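Local atomic coordinates of alpha-actinin-like protein 1 (Schizosaccharomyces pombe, PDB entry 5BVR), a protein that binds actin filaments through the N-terminal domain present here and takes part in forming and organising the actin ring in cytokinesis and septation. Residues A[140-145]-A[173-178]. Sequence-based numbering, arbitrary orientation.
Sequences ANYHPE and LDYNKL
A T-shaped aromatic pair, Tyr142 against Tyr175, joins two loops of the second calponin-homology domain. The ring centroids lie 4.9 Å apart with the planes at 81°, and Tyr142 gives the edge while Tyr175 gives the face. The CD2–CE2 side of Tyr142 does the touching: its CD2 stands 3.7 Å from CE2 of Tyr175, toward the rim of that ring, and its CE2 lies 3.9 Å from CG of Tyr175. The edge therefore runs along the face from the phenol end back to the root of the ring. Tyr175 reaches across with CG anti to its backbone N (chi1 -176°), from a short 3-10 turn closed by Lys177 N to Asp174 O and Leu178 N to Tyr175 O. Tyr175 OH hydrogen-bonds a water at 2.6 Å; this water donates to Tyr142 O at 2.8 Å and, weakly, to Glu145 OE1, so the loops are bridged by a polar link beside the stack. A leucine in place of Tyr175 would probably leave the Tyr142 edge without an aromatic face and the water without its hydroxyl partner, breaking the bridge to the Tyr142 carbonyl. The Tyr142 hydroxyl is engaged elsewhere, hydrogen-bonded to His166 ND1. Both side chains touch Ala163 of helix 159-168, and Tyr142 also touches Gln167. The pair thus packs the loop following helix 127-138 and the loop leading to helix 183-198 against the helix that separates them in sequence, while Leu173 and Leu178 touch Leu189 of helix 183-198.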
loop_
_atom_site.group_PDB
_atom_site.type_symbol
_atom_site.label_atom_id
_atom_site.label_comp_id
_atom_site.label_asym_id
_atom_site.label_seq_id
_atom_site.Cartn_x
_atom_site.Cartn_y
_atom_site.Cartn_z
ATOM N N ALA A 140 20.680 -0.889 9.595
ATOM C CA ALA A 140 22.125 -1.123 9.546
ATOM C C ALA A 140 22.685 -1.719 10.828
ATOM O O ALA A 140 23.619 -2.514 10.774
ATOM C CB ALA A 140 22.822 0.179 9.241
ATOM N N ASN A 141 22.139 -1.338 11.974
ATOM C CA ASN A 141 22.697 -1.816 13.239
ATOM C C ASN A 141 22.172 -3.165 13.722
ATOM O O ASN A 141 22.492 -3.591 14.841
ATOM C CB ASN A 141 22.482 -0.775 14.321
ATOM C CG ASN A 141 23.279 0.490 14.064
ATOM O OD1 ASN A 141 24.373 0.440 13.502
ATOM N ND2 ASN A 141 22.729 1.624 14.460
ATOM N N TYR A 142 21.406 -3.852 12.874
ATOM C CA TYR A 142 20.701 -5.079 13.257
ATOM C C TYR A 142 21.211 -6.318 12.521
ATOM O O TYR A 142 20.590 -7.377 12.577
ATOM C CB TYR A 142 19.182 -4.892 13.055
ATOM C CG TYR A 142 18.616 -3.818 13.942
ATOM C CD1 TYR A 142 18.748 -2.472 13.612
ATOM C CD2 TYR A 142 17.966 -4.134 15.130
ATOM C CE1 TYR A 142 18.253 -1.494 14.433
ATOM C CE2 TYR A 142 17.471 -3.157 15.956
ATOM C CZ TYR A 142 17.604 -1.833 15.598
ATOM O OH TYR A 142 17.124 -0.838 16.443
ATOM N N HIS A 143 22.343 -6.176 11.846
ATOM C CA HIS A 143 23.000 -7.318 11.241
ATOM C C HIS A 143 23.652 -8.161 12.329
ATOM O O HIS A 143 24.147 -7.622 13.320
ATOM C CB HIS A 143 24.047 -6.859 10.235
ATOM C CG HIS A 143 23.456 -6.167 9.051
ATOM N ND1 HIS A 143 22.910 -6.857 7.987
ATOM C CD2 HIS A 143 23.281 -4.853 8.776
ATOM C CE1 HIS A 143 22.442 -5.995 7.101
ATOM N NE2 HIS A 143 22.655 -4.773 7.556
ATOM N N PRO A 144 23.714 -9.483 12.125
ATOM C CA PRO A 144 23.318 -10.220 10.921
ATOM C C PRO A 144 21.879 -10.717 10.868
ATOM O O PRO A 144 21.461 -11.184 9.807
ATOM C CB PRO A 144 24.251 -11.423 10.954
ATOM C CG PRO A 144 24.414 -11.687 12.417
ATOM C CD PRO A 144 24.433 -10.350 13.079
ATOM N N GLU A 145 21.138 -10.651 11.971
ATOM C CA GLU A 145 19.801 -11.247 12.010
ATOM C C GLU A 145 18.814 -10.564 11.077
ATOM O O GLU A 145 17.927 -11.211 10.515
ATOM C CB GLU A 145 19.242 -11.223 13.430
ATOM C CG GLU A 145 19.961 -12.153 14.390
ATOM C CD GLU A 145 20.984 -11.431 15.249
ATOM O OE1 GLU A 145 21.584 -10.440 14.772
ATOM O OE2 GLU A 145 21.180 -11.854 16.411
ATOM N N LEU A 173 9.388 -0.606 21.688
ATOM C CA LEU A 173 9.586 -2.001 21.333
ATOM C C LEU A 173 11.003 -2.326 21.745
ATOM O O LEU A 173 11.942 -1.817 21.140
ATOM C CB LEU A 173 9.369 -2.194 19.820
ATOM C CG LEU A 173 9.141 -3.624 19.304
ATOM C CD1 LEU A 173 8.525 -3.618 17.908
ATOM C CD2 LEU A 173 10.412 -4.400 19.266
ATOM N N ASP A 174 11.144 -3.141 22.788
ATOM C CA ASP A 174 12.443 -3.587 23.282
ATOM C C ASP A 174 12.978 -4.757 22.455
ATOM O O ASP A 174 12.777 -5.928 22.801
ATOM C CB ASP A 174 12.333 -3.991 24.754
ATOM C CG ASP A 174 13.675 -4.318 25.380
ATOM O OD1 ASP A 174 14.687 -4.383 24.650
ATOM O OD2 ASP A 174 13.711 -4.521 26.615
ATOM N N TYR A 175 13.699 -4.424 21.394
ATOM C CA TYR A 175 14.151 -5.399 20.407
ATOM C C TYR A 175 15.034 -6.505 21.010
ATOM O O TYR A 175 14.908 -7.680 20.666
ATOM C CB TYR A 175 14.921 -4.665 19.311
ATOM C CG TYR A 175 15.354 -5.548 18.182
ATOM C CD1 TYR A 175 14.513 -5.775 17.098
ATOM C CD2 TYR A 175 16.584 -6.186 18.203
ATOM C CE1 TYR A 175 14.894 -6.593 16.066
ATOM C CE2 TYR A 175 16.980 -7.002 17.183
ATOM C CZ TYR A 175 16.134 -7.210 16.113
ATOM O OH TYR A 175 16.534 -8.038 15.102
ATOM N N ASN A 176 15.934 -6.120 21.906
ATOM C CA ASN A 176 16.881 -7.075 22.461
ATOM C C ASN A 176 16.239 -8.110 23.377
ATOM O O ASN A 176 16.833 -9.153 23.649
ATOM C CB ASN A 176 17.998 -6.328 23.179
ATOM C CG ASN A 176 18.784 -5.451 22.236
ATOM O OD1 ASN A 176 19.083 -5.853 21.110
ATOM N ND2 ASN A 176 19.098 -4.235 22.674
ATOM N N LYS A 177 15.019 -7.832 23.825
ATOM C CA LYS A 177 14.282 -8.759 24.678
ATOM C C LYS A 177 13.416 -9.746 23.876
ATOM O O LYS A 177 12.863 -10.682 24.443
ATOM C CB LYS A 177 13.417 -7.973 25.667
ATOM C CG LYS A 177 13.921 -7.993 27.103
ATOM C CD LYS A 177 13.544 -9.295 27.810
ATOM C CE LYS A 177 13.937 -9.274 29.287
ATOM N NZ LYS A 177 13.234 -10.330 30.072
ATOM N N LEU A 178 13.288 -9.545 22.563
ATOM C CA LEU A 178 12.517 -10.469 21.740
ATOM C C LEU A 178 13.133 -11.851 21.696
ATOM O O LEU A 178 14.353 -11.994 21.705
ATOM C CB LEU A 178 12.415 -9.958 20.297
ATOM C CG LEU A 178 11.774 -8.593 20.087
ATOM C CD1 LEU A 178 11.898 -8.210 18.638
ATOM C CD2 LEU A 178 10.324 -8.620 20.507
HETATM O O HOH W 1 19.154 -8.075 14.936
#